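Local coordinates for protein putative polyketide cyclase SMa1630 (PDB 4U13) that is of unproven function but, as a SnoaL-like protein of the NTF2 clan, is a putative polyketide cyclase, at residues A55-E67 / V77-T91. Numbering follows the deposited sequence.
Sequences AKKAASYVAEPLE and VRAKVSGRFPGSPVT
Val77 lays CG1 against CB of Pro65, 3.8 Å away, and both side chains also touch Phe14 of helix 8-19, where compact apolar groups suit the packing between sheet and helix. On the other face of the sheet Arg78 runs beside Glu67, with Arg78 CD 3.9 Å from Glu67 CG and the carboxylate and guanidinium planes turned 69° apart. The backbone of Arg78 faces two residues at once: its O accepts from Leu66 N and its N donates to Glu67 O, a classic beta bulge. Ala79 forms a non-hydrogen-bonded pair with Pro65, their CA atoms 4.2 Å apart; its small methyl, on the face of Pro65 and touching Tyr94, suits so close a pair. Lys80 exchanges two backbone hydrogen bonds with Glu64, and its chain, bent at chi3 (77°), brings NZ to 3.2 Å from Glu64 OE1, almost in line with the C-O bond. That salt bridge lies at the dimer contact: NZ also bonds Gln2 and Glu64 OE2 bonds Ser3, both of the second subunit. CB of Lys80 meanwhile supports CD1 of Leu66.

These pairs form the antiparallel hairpin of strands 62-71 and 74-82, at one margin of the curved sheet of the NTF2-like alpha+beta fold. Val81, on the same face as Ala63 and Pro65, uses both branches in loose apolar contacts, CG1 with Tyr61 CB and CG2 with Ala63 CB. Ser82, short and polar at the partly exposed strand end, closes the regular pairing through two backbone bonds with Val62. Gly83, lacking a side chain, lets Ala59 O lie close to its CA. Its N-H bonds Ser88 OG at 2.8 Å, tying the strand end to the turn that follows. Arg84, centre of an inverse gamma turn, gives its N to Ala59 O at 3.0 Å, and its long side chain carries NH1 back to the helix end, with weak bonds to Lys57 O and Ser60 OG. Just beyond the strand, the Phe85 ring offers Ala59 an apolar surface, CD2 lying 4.0 Å from Ala59 CB.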
ATOM      1  N   ALA A  55     -11.899   9.117 -11.384  1.00 53.06           N
ATOM      2  CA  ALA A  55     -12.130   8.997  -9.987  1.00 51.36           C
ATOM      3  C   ALA A  55     -10.946   9.512  -9.193  1.00 53.00           C
ATOM      4  O   ALA A  55     -11.111  10.102  -8.127  1.00 57.08           O
ATOM      5  CB  ALA A  55     -12.442   7.546  -9.628  1.00 52.71           C
ATOM      6  N   LYS A  56      -9.747   9.299  -9.694  1.00 55.09           N
ATOM      7  CA  LYS A  56      -8.547   9.815  -9.047  1.00 55.54           C
ATOM      8  C   LYS A  56      -8.517  11.320  -9.076  1.00 57.55           C
ATOM      9  O   LYS A  56      -8.199  11.941  -8.063  1.00 56.64           O
ATOM     10  CB  LYS A  56      -7.321   9.297  -9.775  1.00 61.33           C
ATOM     11  CG  LYS A  56      -7.092   7.815  -9.591  1.00 63.08           C
ATOM     12  CD  LYS A  56      -6.132   7.585  -8.464  1.00 66.40           C
ATOM     13  CE  LYS A  56      -5.883   6.099  -8.223  1.00 64.12           C
ATOM     14  NZ  LYS A  56      -5.557   5.989  -6.781  1.00 62.50           N
ATOM     15  N   LYS A  57      -8.829  11.916 -10.224  1.00 57.49           N
ATOM     16  CA  LYS A  57      -8.899  13.399 -10.333  1.00 63.74           C
ATOM     17  C   LYS A  57      -9.992  13.974  -9.451  1.00 63.28           C
ATOM     18  O   LYS A  57      -9.790  15.004  -8.827  1.00 61.13           O
ATOM     19  CB  LYS A  57      -9.202  13.913 -11.760  1.00 68.35           C
ATOM     20  CG  LYS A  57      -8.572  13.131 -12.907  1.00 79.16           C
ATOM     21  CD  LYS A  57      -7.117  13.479 -13.168  1.00 87.32           C
ATOM     22  CE  LYS A  57      -6.828  13.423 -14.675  1.00 94.00           C
ATOM     23  NZ  LYS A  57      -5.377  13.326 -15.016  1.00 94.33           N
ATOM     24  N   ALA A  58     -11.173  13.340  -9.482  1.00 62.81           N
ATOM     25  CA  ALA A  58     -12.331  13.776  -8.716  1.00 63.67           C
ATOM     26  C   ALA A  58     -12.018  13.791  -7.228  1.00 66.98           C
ATOM     27  O   ALA A  58     -12.312  14.792  -6.577  1.00 69.31           O
ATOM     28  CB  ALA A  58     -13.528  12.877  -8.964  1.00 60.52           C
ATOM     29  N   ALA A  59     -11.413  12.727  -6.685  1.00 60.39           N
ATOM     30  CA  ALA A  59     -11.305  12.679  -5.228  1.00 61.67           C
ATOM     31  C   ALA A  59      -9.923  12.445  -4.594  1.00 67.40           C
ATOM     32  O   ALA A  59      -9.806  12.565  -3.350  1.00 66.33           O
ATOM     33  CB  ALA A  59     -12.307  11.697  -4.681  1.00 60.16           C
ATOM     34  N   SER A  60      -8.891  12.122  -5.397  1.00 67.51           N
ATOM     35  CA  SER A  60      -7.561  11.745  -4.854  1.00 62.55           C
ATOM     36  C   SER A  60      -7.699  10.745  -3.690  1.00 62.52           C
ATOM     37  O   SER A  60      -7.147  10.935  -2.603  1.00 61.95           O
ATOM     38  CB  SER A  60      -6.848  13.002  -4.354  1.00 63.94           C
ATOM     39  OG  SER A  60      -6.724  13.974  -5.385  1.00 71.05           O
ATOM     40  N   TYR A  61      -8.474   9.701  -3.904  1.00 59.44           N
ATOM     41  CA  TYR A  61      -8.852   8.796  -2.812  1.00 59.24           C
ATOM     42  C   TYR A  61      -7.763   7.788  -2.483  1.00 60.72           C
ATOM     43  O   TYR A  61      -6.954   7.463  -3.314  1.00 61.39           O
ATOM     44  CB  TYR A  61     -10.109   7.996  -3.178  1.00 57.94           C
ATOM     45  CG  TYR A  61      -9.898   7.081  -4.390  1.00 57.25           C
ATOM     46  CD1 TYR A  61     -10.116   7.545  -5.682  1.00 55.55           C
ATOM     47  CD2 TYR A  61      -9.458   5.777  -4.230  1.00 58.69           C
ATOM     48  CE1 TYR A  61      -9.903   6.741  -6.769  1.00 58.78           C
ATOM     49  CE2 TYR A  61      -9.275   4.933  -5.326  1.00 60.06           C
ATOM     50  CZ  TYR A  61      -9.475   5.420  -6.616  1.00 60.86           C
ATOM     51  OH  TYR A  61      -9.296   4.601  -7.751  1.00 59.44           O
ATOM     52  N   VAL A  62      -7.854   7.245  -1.280  1.00 57.79           N
ATOM     53  CA  VAL A  62      -7.148   6.074  -0.854  1.00 57.20           C
ATOM     54  C   VAL A  62      -8.214   4.958  -0.523  1.00 57.49           C
ATOM     55  O   VAL A  62      -9.102   5.186   0.277  1.00 59.68           O
ATOM     56  CB  VAL A  62      -6.285   6.487   0.382  1.00 61.51           C
ATOM     57  CG1 VAL A  62      -5.846   5.307   1.258  1.00 62.80           C
ATOM     58  CG2 VAL A  62      -5.059   7.304  -0.044  1.00 63.24           C
ATOM     59  N   ALA A  63      -8.119   3.773  -1.149  1.00 58.19           N
ATOM     60  CA  ALA A  63      -8.860   2.566  -0.779  1.00 54.77           C
ATOM     61  C   ALA A  63      -7.976   1.620   0.001  1.00 58.27           C
ATOM     62  O   ALA A  63      -6.988   1.147  -0.497  1.00 59.38           O
ATOM     63  CB  ALA A  63      -9.378   1.847  -2.001  1.00 55.55           C
ATOM     64  N   GLU A  64      -8.343   1.311   1.239  1.00 57.39           N
ATOM     65  CA  GLU A  64      -7.508   0.506   2.101  1.00 57.35           C
ATOM     66  C   GLU A  64      -8.267  -0.788   2.458  1.00 55.56           C
ATOM     67  O   GLU A  64      -9.223  -0.718   3.204  1.00 56.63           O
ATOM     68  CB  GLU A  64      -7.160   1.336   3.340  1.00 60.00           C
ATOM     69  CG  GLU A  64      -6.654   0.528   4.527  1.00 65.10           C
ATOM     70  CD  GLU A  64      -6.458   1.362   5.788  1.00 75.82           C
ATOM     71  OE1 GLU A  64      -7.129   2.429   5.979  1.00 86.37           O
ATOM     72  OE2 GLU A  64      -5.651   0.903   6.628  1.00 80.87           O
ATOM     73  N   PRO A  65      -7.863  -1.958   1.913  1.00 52.51           N
ATOM     74  CA  PRO A  65      -8.565  -3.178   2.297  1.00 51.98           C
ATOM     75  C   PRO A  65      -8.510  -3.435   3.816  1.00 54.76           C
ATOM     76  O   PRO A  65      -7.463  -3.242   4.434  1.00 53.31           O
ATOM     77  CB  PRO A  65      -7.820  -4.269   1.557  1.00 51.97           C
ATOM     78  CG  PRO A  65      -7.036  -3.564   0.499  1.00 51.26           C
ATOM     79  CD  PRO A  65      -6.722  -2.228   1.025  1.00 49.81           C
ATOM     80  N   LEU A  66      -9.658  -3.799   4.403  1.00 54.11           N
ATOM     81  CA  LEU A  66      -9.774  -4.047   5.835  1.00 57.99           C
ATOM     82  C   LEU A  66     -10.038  -5.513   6.185  1.00 56.25           C
ATOM     83  O   LEU A  66      -9.672  -5.943   7.247  1.00 53.53           O
ATOM     84  CB  LEU A  66     -10.944  -3.255   6.415  1.00 60.67           C
ATOM     85  CG  LEU A  66     -10.856  -1.734   6.328  1.00 66.30           C
ATOM     86  CD1 LEU A  66     -12.090  -1.117   6.991  1.00 62.45           C
ATOM     87  CD2 LEU A  66      -9.553  -1.236   6.954  1.00 67.69           C
ATOM     88  N   GLU A  67     -10.810  -6.208   5.364  1.00 56.51           N
ATOM     89  CA  GLU A  67     -11.051  -7.615   5.557  1.00 60.95           C
ATOM     90  C   GLU A  67     -11.524  -8.218   4.297  1.00 58.58           C
ATOM     91  O   GLU A  67     -11.835  -7.497   3.343  1.00 59.01           O
ATOM     92  CB  GLU A  67     -12.030  -7.932   6.699  1.00 67.23           C
ATOM     93  CG  GLU A  67     -13.212  -7.049   6.884  1.00 71.46           C
ATOM     94  CD  GLU A  67     -14.007  -7.514   8.098  1.00 78.22           C
ATOM     95  OE1 GLU A  67     -14.622  -8.595   7.999  1.00 81.94           O
ATOM     96  OE2 GLU A  67     -14.021  -6.822   9.145  1.00 73.22           O
ATOM     97  N   VAL A  77     -14.166  -7.876  -0.651  1.00 60.01           N
ATOM     98  CA  VAL A  77     -13.248  -7.105   0.142  1.00 54.83           C
ATOM     99  C   VAL A  77     -13.946  -5.854   0.647  1.00 51.71           C
ATOM    100  O   VAL A  77     -14.558  -5.104  -0.117  1.00 56.65           O
ATOM    101  CB  VAL A  77     -11.962  -6.761  -0.684  1.00 54.19           C
ATOM    102  CG1 VAL A  77     -10.934  -5.985   0.123  1.00 53.56           C
ATOM    103  CG2 VAL A  77     -11.273  -8.015  -1.130  1.00 56.56           C
ATOM    104  N   ARG A  78     -13.894  -5.656   1.954  1.00 49.55           N
ATOM    105  CA  ARG A  78     -14.351  -4.426   2.546  1.00 49.13           C
ATOM    106  C   ARG A  78     -13.170  -3.463   2.523  1.00 47.87           C
ATOM    107  O   ARG A  78     -12.052  -3.804   3.027  1.00 44.10           O
ATOM    108  CB  ARG A  78     -14.839  -4.616   3.972  1.00 51.31           C
ATOM    109  CG  ARG A  78     -16.183  -5.318   4.043  1.00 57.72           C
ATOM    110  CD  ARG A  78     -16.563  -5.589   5.501  1.00 59.65           C
ATOM    111  NE  ARG A  78     -16.676  -4.334   6.291  1.00 61.68           N
ATOM    112  CZ  ARG A  78     -17.809  -3.628   6.452  1.00 58.54           C
ATOM    113  NH1 ARG A  78     -18.924  -4.034   5.851  1.00 57.66           N
ATOM    114  NH2 ARG A  78     -17.814  -2.512   7.192  1.00 54.08           N
ATOM    115  N   ALA A  79     -13.394  -2.261   1.972  1.00 43.52           N
ATOM    116  CA  ALA A  79     -12.314  -1.309   1.933  1.00 44.71           C
ATOM    117  C   ALA A  79     -12.716   0.069   2.427  1.00 45.34           C
ATOM    118  O   ALA A  79     -13.813   0.562   2.149  1.00 44.71           O
ATOM    119  CB  ALA A  79     -11.711  -1.269   0.533  1.00 45.58           C
ATOM    120  N   LYS A  80     -11.845   0.681   3.218  1.00 47.82           N
ATOM    121  CA  LYS A  80     -12.125   2.011   3.713  1.00 50.29           C
ATOM    122  C   LYS A  80     -11.666   2.939   2.618  1.00 48.77           C
ATOM    123  O   LYS A  80     -10.544   2.877   2.150  1.00 49.52           O
ATOM    124  CB  LYS A  80     -11.428   2.314   5.018  1.00 53.69           C
ATOM    125  CG  LYS A  80     -11.968   3.600   5.639  1.00 60.23           C
ATOM    126  CD  LYS A  80     -11.210   4.009   6.907  1.00 67.77           C
ATOM    127  CE  LYS A  80      -9.877   4.649   6.568  1.00 77.23           C
ATOM    128  NZ  LYS A  80      -8.893   4.467   7.673  1.00 87.15           N
ATOM    129  N   VAL A  81     -12.580   3.757   2.158  1.00 47.85           N
ATOM    130  CA  VAL A  81     -12.283   4.738   1.116  1.00 47.67           C
ATOM    131  C   VAL A  81     -12.282   6.129   1.726  1.00 48.47           C
ATOM    132  O   VAL A  81     -13.214   6.527   2.392  1.00 47.16           O
ATOM    133  CB  VAL A  81     -13.304   4.652  -0.018  1.00 44.47           C
ATOM    134  CG1 VAL A  81     -12.959   5.633  -1.077  1.00 44.02           C
ATOM    135  CG2 VAL A  81     -13.293   3.226  -0.536  1.00 45.36           C
ATOM    136  N   SER A  82     -11.251   6.887   1.435  1.00 50.41           N
ATOM    137  CA  SER A  82     -11.002   8.107   2.129  1.00 54.22           C
ATOM    138  C   SER A  82     -10.621   9.114   1.059  1.00 55.00           C
ATOM    139  O   SER A  82      -9.846   8.784   0.163  1.00 55.66           O
ATOM    140  CB  SER A  82      -9.810   7.822   3.056  1.00 57.89           C
ATOM    141  OG  SER A  82      -9.650   8.839   4.005  1.00 62.06           O
ATOM    142  N   GLY A  83     -11.110  10.350   1.154  1.00 56.68           N
ATOM    143  CA  GLY A  83     -10.664  11.409   0.205  1.00 55.90           C
ATOM    144  C   GLY A  83     -11.493  12.681   0.190  1.00 56.59           C
ATOM    145  O   GLY A  83     -12.272  12.937   1.113  1.00 57.24           O
ATOM    146  N   ARG A  84     -11.307  13.460  -0.864  1.00 56.70           N
ATOM    147  CA  ARG A  84     -12.003  14.720  -1.080  1.00 59.45           C
ATOM    148  C   ARG A  84     -13.344  14.422  -1.809  1.00 55.99           C
ATOM    149  O   ARG A  84     -13.452  14.503  -3.029  1.00 57.56           O
ATOM    150  CB  ARG A  84     -11.110  15.728  -1.860  1.00 61.55           C
ATOM    151  CG  ARG A  84     -11.727  17.131  -2.066  1.00 67.48           C
ATOM    152  CD  ARG A  84     -10.995  18.089  -3.064  1.00 72.96           C
ATOM    153  NE  ARG A  84     -10.605  17.424  -4.336  1.00 79.94           N
ATOM    154  CZ  ARG A  84      -9.448  16.767  -4.561  1.00 81.82           C
ATOM    155  NH1 ARG A  84      -9.224  16.183  -5.741  1.00 80.57           N
ATOM    156  NH2 ARG A  84      -8.507  16.681  -3.613  1.00 83.65           N
ATOM    157  N   PHE A  85     -14.357  14.081  -1.023  1.00 53.33           N
ATOM    158  CA  PHE A  85     -15.687  13.769  -1.524  1.00 51.67           C
ATOM    159  C   PHE A  85     -16.638  13.804  -0.337  1.00 52.79           C
ATOM    160  O   PHE A  85     -16.211  13.604   0.813  1.00 53.96           O
ATOM    161  CB  PHE A  85     -15.724  12.404  -2.254  1.00 52.69           C
ATOM    162  CG  PHE A  85     -15.438  11.172  -1.358  1.00 54.32           C
ATOM    163  CD1 PHE A  85     -16.455  10.559  -0.592  1.00 55.31           C
ATOM    164  CD2 PHE A  85     -14.165  10.600  -1.340  1.00 53.43           C
ATOM    165  CE1 PHE A  85     -16.170   9.448   0.192  1.00 56.22           C
ATOM    166  CE2 PHE A  85     -13.892   9.498  -0.565  1.00 52.26           C
ATOM    167  CZ  PHE A  85     -14.870   8.926   0.194  1.00 53.83           C
ATOM    168  N   PRO A  86     -17.931  14.018  -0.598  1.00 52.44           N
ATOM    169  CA  PRO A  86     -18.874  14.233   0.502  1.00 52.27           C
ATOM    170  C   PRO A  86     -19.024  12.998   1.330  1.00 53.07           C
ATOM    171  O   PRO A  86     -19.252  11.906   0.788  1.00 50.86           O
ATOM    172  CB  PRO A  86     -20.209  14.539  -0.219  1.00 55.38           C
ATOM    173  CG  PRO A  86     -19.842  14.950  -1.640  1.00 55.46           C
ATOM    174  CD  PRO A  86     -18.559  14.191  -1.934  1.00 53.37           C
ATOM    175  N   GLY A  87     -18.874  13.155   2.645  1.00 53.87           N
ATOM    176  CA  GLY A  87     -19.071  12.039   3.576  1.00 52.49           C
ATOM    177  C   GLY A  87     -17.895  11.140   3.874  1.00 52.02           C
ATOM    178  O   GLY A  87     -18.043  10.211   4.664  1.00 53.16           O
ATOM    179  N   SER A  88     -16.737  11.403   3.249  1.00 52.40           N
ATOM    180  CA  SER A  88     -15.492  10.676   3.530  1.00 52.82           C
ATOM    181  C   SER A  88     -15.195  10.634   5.051  1.00 55.96           C
ATOM    182  O   SER A  88     -15.440  11.605   5.728  1.00 55.98           O
ATOM    183  CB  SER A  88     -14.327  11.306   2.768  1.00 52.82           C
ATOM    184  OG  SER A  88     -13.073  10.745   3.079  1.00 52.24           O
ATOM    185  N   PRO A  89     -14.685   9.516   5.589  1.00 59.78           N
ATOM    186  CA  PRO A  89     -14.367   8.265   4.811  1.00 58.63           C
ATOM    187  C   PRO A  89     -15.571   7.301   4.822  1.00 57.50           C
ATOM    188  O   PRO A  89     -16.418   7.389   5.705  1.00 59.14           O
ATOM    189  CB  PRO A  89     -13.237   7.653   5.638  1.00 57.08           C
ATOM    190  CG  PRO A  89     -13.627   8.016   7.091  1.00 58.60           C
ATOM    191  CD  PRO A  89     -14.377   9.348   7.035  1.00 59.19           C
ATOM    192  N   VAL A  90     -15.664   6.420   3.847  1.00 55.36           N
ATOM    193  CA  VAL A  90     -16.773   5.484   3.775  1.00 54.07           C
ATOM    194  C   VAL A  90     -16.254   4.072   3.544  1.00 55.21           C
ATOM    195  O   VAL A  90     -15.200   3.871   2.948  1.00 55.46           O
ATOM    196  CB  VAL A  90     -17.758   5.899   2.676  1.00 55.93           C
ATOM    197  CG1 VAL A  90     -17.146   5.745   1.303  1.00 56.43           C
ATOM    198  CG2 VAL A  90     -19.037   5.097   2.793  1.00 58.34           C
ATOM    199  N   THR A  91     -16.958   3.080   4.076  1.00 56.49           N
ATOM    200  CA  THR A  91     -16.540   1.716   3.904  1.00 52.71           C
ATOM    201  C   THR A  91     -17.353   1.066   2.837  1.00 53.79           C
ATOM    202  O   THR A  91     -18.536   1.149   2.861  1.00 52.48           O
ATOM    203  CB  THR A  91     -16.626   0.914   5.175  1.00 52.67           C
ATOM    204  OG1 THR A  91     -15.660   1.412   6.101  1.00 52.99           O
ATOM    205  CG2 THR A  91     -16.190  -0.495   4.874  1.00 54.36           C
TER